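Local coordinates for glycogen synthase (Cyanobacterium sp. CLg1, PDB 6GNF), which belongs to the starch and bacterial glycogen synthase family of glycosyltransferases and holds adenosine-5'-diphosphate and a glycan in its pockets, at residues F92-K97 and H101-H106. Numbering follows the deposited sequence.
Sequences FHSYKK and HIWVDH
Phe92 and Ser94 face Trp103 and His101 as hydrogen-bonded pairs of an antiparallel beta hairpin, its strand axes 4.7 Å apart at closest approach. The hairpin, strands 85-96 and 99-105, belongs to the mixed sheet of the N-terminal Rossmann-like domain of this GT-B-fold protein; strand 72-82 adjoins its first strand, and strand 57-63 runs parallel to its second. Two reciprocal pairs of N-H...O bonds join the backbones, Phe92 N to Trp103 O (2.9 Å) and back, Ser94 N to His101 O and back. Between them His93 and Ile102 form a non-hydrogen-bonded pair.

On the face carrying Phe92, Ser94, His101 and Trp103, a side-chain bond runs diagonally across the strands: Trp103 NE1 donates to Ser94 OG (3.1 Å), which lies close to the indole plane. Ser94 OG sits between its own backbone N and carbonyl carbon (chi1 54°), which directs it across to the indole N-H and to His101 CB at 3.5 Å. Tyr34 meets the rings of both His101 and Trp103. Farther along, the Phe92 ring rests its CE1 against Asp105 CB (3.7 Å), ring and carboxylate planes 65° apart. The Asp105 carboxylate is held by salt bridges to Arg90 and Arg64, and Arg64 also makes a cation-pi contact with the Phe92 ring.

On the opposite face, Ile102 CD1 lies over one face of the His93 imidazole, 3.5 Å from His93 CD2. His93 NE2 is hydrogen-bonded to Asp100 OD1, which probably limits the ring's rotation. Back on the Ser94 face, near the turn, His101 ND1 is hydrogen-bonded to Thr60 OG1, while a water in the plane of the His101 ring links His101 NE2 (2.7 Å) to Lys96 O, donating a hydrogen bond to that carbonyl oxygen.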
loop_
_atom_site.group_PDB
_atom_site.type_symbol
_atom_site.label_atom_id
_atom_site.label_comp_id
_atom_site.label_asym_id
_atom_site.label_seq_id
_atom_site.Cartn_x
_atom_site.Cartn_y
_atom_site.Cartn_z
ATOM N N PHE A 92 -23.761 -3.664 -3.892
ATOM C CA PHE A 92 -23.535 -4.645 -4.935
ATOM C C PHE A 92 -22.621 -5.707 -4.347
ATOM O O PHE A 92 -21.929 -5.454 -3.363
ATOM C CB PHE A 92 -22.909 -3.996 -6.167
ATOM C CG PHE A 92 -23.881 -3.206 -6.994
ATOM C CD1 PHE A 92 -24.440 -2.039 -6.498
ATOM C CD2 PHE A 92 -24.236 -3.625 -8.258
ATOM C CE1 PHE A 92 -25.335 -1.303 -7.251
ATOM C CE2 PHE A 92 -25.129 -2.899 -9.025
ATOM C CZ PHE A 92 -25.683 -1.735 -8.518
ATOM N N HIS A 93 -22.606 -6.877 -4.969
ATOM C CA HIS A 93 -21.989 -8.057 -4.378
ATOM C C HIS A 93 -21.357 -8.919 -5.454
ATOM O O HIS A 93 -21.996 -9.213 -6.448
ATOM C CB HIS A 93 -23.065 -8.837 -3.613
ATOM C CG HIS A 93 -22.562 -10.065 -2.921
ATOM N ND1 HIS A 93 -23.406 -11.033 -2.430
ATOM C CD2 HIS A 93 -21.307 -10.490 -2.641
ATOM C CE1 HIS A 93 -22.694 -12.004 -1.883
ATOM N NE2 HIS A 93 -21.418 -11.699 -1.998
ATOM N N SER A 94 -20.082 -9.250 -5.280
ATOM C CA SER A 94 -19.437 -10.281 -6.088
ATOM C C SER A 94 -18.783 -11.317 -5.188
ATOM O O SER A 94 -18.562 -11.057 -4.006
ATOM C CB SER A 94 -18.443 -9.692 -7.101
ATOM O OG SER A 94 -17.471 -8.862 -6.504
ATOM N N TYR A 95 -18.568 -12.510 -5.738
ATOM C CA TYR A 95 -18.062 -13.637 -4.967
ATOM C C TYR A 95 -16.970 -14.325 -5.742
ATOM O O TYR A 95 -17.141 -14.666 -6.901
ATOM C CB TYR A 95 -19.213 -14.574 -4.572
ATOM C CG TYR A 95 -18.782 -15.730 -3.701
ATOM C CD1 TYR A 95 -18.229 -16.867 -4.261
ATOM C CD2 TYR A 95 -18.882 -15.667 -2.314
ATOM C CE1 TYR A 95 -17.807 -17.921 -3.468
ATOM C CE2 TYR A 95 -18.482 -16.725 -1.520
ATOM C CZ TYR A 95 -17.979 -17.860 -2.108
ATOM O OH TYR A 95 -17.515 -18.913 -1.355
ATOM N N LYS A 96 -15.782 -14.412 -5.153
ATOM C CA LYS A 96 -14.628 -14.938 -5.868
ATOM C C LYS A 96 -13.614 -15.602 -4.937
ATOM O O LYS A 96 -13.147 -14.977 -3.979
ATOM C CB LYS A 96 -13.954 -13.805 -6.638
ATOM C CG LYS A 96 -13.291 -14.245 -7.931
ATOM C CD LYS A 96 -12.627 -13.070 -8.634
ATOM C CE LYS A 96 -11.297 -12.706 -7.991
ATOM N NZ LYS A 96 -11.170 -11.243 -7.749
ATOM N N LYS A 97 -13.207 -16.822 -5.297
ATOM C CA LYS A 97 -12.235 -17.590 -4.529
ATOM C C LYS A 97 -12.555 -17.602 -3.039
ATOM O O LYS A 97 -11.686 -17.269 -2.218
ATOM C CB LYS A 97 -10.836 -17.020 -4.743
ATOM C CG LYS A 97 -10.283 -17.229 -6.137
ATOM C CD LYS A 97 -9.026 -16.402 -6.304
ATOM C CE LYS A 97 -8.068 -17.005 -7.316
ATOM N NZ LYS A 97 -8.662 -17.092 -8.675
ATOM N N HIS A 101 -17.108 -9.904 -1.929
ATOM C CA HIS A 101 -16.743 -8.508 -2.107
ATOM C C HIS A 101 -18.025 -7.718 -2.189
ATOM O O HIS A 101 -18.885 -7.984 -3.030
ATOM C CB HIS A 101 -15.919 -8.334 -3.375
ATOM C CG HIS A 101 -14.695 -9.186 -3.399
ATOM N ND1 HIS A 101 -13.674 -9.040 -2.487
ATOM C CD2 HIS A 101 -14.337 -10.206 -4.207
ATOM C CE1 HIS A 101 -12.731 -9.930 -2.744
ATOM N NE2 HIS A 101 -13.109 -10.649 -3.780
ATOM N N ILE A 102 -18.211 -6.833 -1.219
ATOM C CA ILE A 102 -19.376 -5.982 -1.157
ATOM C C ILE A 102 -18.946 -4.592 -1.586
ATOM O O ILE A 102 -17.943 -4.058 -1.101
ATOM C CB ILE A 102 -19.936 -5.905 0.276
ATOM C CG1 ILE A 102 -20.109 -7.309 0.882
ATOM C CG2 ILE A 102 -21.234 -5.113 0.301
ATOM C CD1 ILE A 102 -20.927 -8.240 0.044
ATOM N N TRP A 103 -19.720 -3.989 -2.476
ATOM C CA TRP A 103 -19.388 -2.685 -3.017
ATOM C C TRP A 103 -20.475 -1.683 -2.685
ATOM O O TRP A 103 -21.651 -1.884 -2.993
ATOM C CB TRP A 103 -19.250 -2.773 -4.524
ATOM C CG TRP A 103 -18.387 -3.893 -4.985
ATOM C CD1 TRP A 103 -18.800 -5.042 -5.574
ATOM C CD2 TRP A 103 -16.959 -3.971 -4.901
ATOM N NE1 TRP A 103 -17.721 -5.833 -5.877
ATOM C CE2 TRP A 103 -16.579 -5.195 -5.489
ATOM C CE3 TRP A 103 -15.968 -3.119 -4.414
ATOM C CZ2 TRP A 103 -15.258 -5.603 -5.580
ATOM C CZ3 TRP A 103 -14.632 -3.527 -4.507
ATOM C CH2 TRP A 103 -14.292 -4.759 -5.081
ATOM N N VAL A 104 -20.070 -0.585 -2.065
ATOM C CA VAL A 104 -20.991 0.449 -1.643
ATOM C C VAL A 104 -21.224 1.400 -2.804
ATOM O O VAL A 104 -20.303 2.069 -3.259
ATOM C CB VAL A 104 -20.429 1.217 -0.436
ATOM C CG1 VAL A 104 -21.433 2.248 0.056
ATOM C CG2 VAL A 104 -20.069 0.251 0.680
ATOM N N ASP A 105 -22.469 1.488 -3.255
ATOM C CA ASP A 105 -22.802 2.259 -4.437
ATOM C C ASP A 105 -23.455 3.596 -4.085
ATOM O O ASP A 105 -24.440 3.657 -3.355
ATOM C CB ASP A 105 -23.738 1.468 -5.337
ATOM C CG ASP A 105 -24.139 2.239 -6.592
ATOM O OD1 ASP A 105 -23.293 2.529 -7.469
ATOM O OD2 ASP A 105 -25.346 2.569 -6.704
ATOM N N HIS A 106 -22.906 4.671 -4.646
ATOM C CA HIS A 106 -23.439 6.015 -4.478
ATOM C C HIS A 106 -22.876 6.904 -5.577
ATOM O O HIS A 106 -21.757 6.697 -6.028
ATOM C CB HIS A 106 -23.048 6.587 -3.117
ATOM C CG HIS A 106 -23.872 7.759 -2.698
ATOM N ND1 HIS A 106 -23.638 9.040 -3.148
ATOM C CD2 HIS A 106 -24.944 7.842 -1.877
ATOM C CE1 HIS A 106 -24.530 9.863 -2.629
ATOM N NE2 HIS A 106 -25.336 9.161 -1.851
HETATM O O HOH W 1 -11.442 -12.746 -4.084
#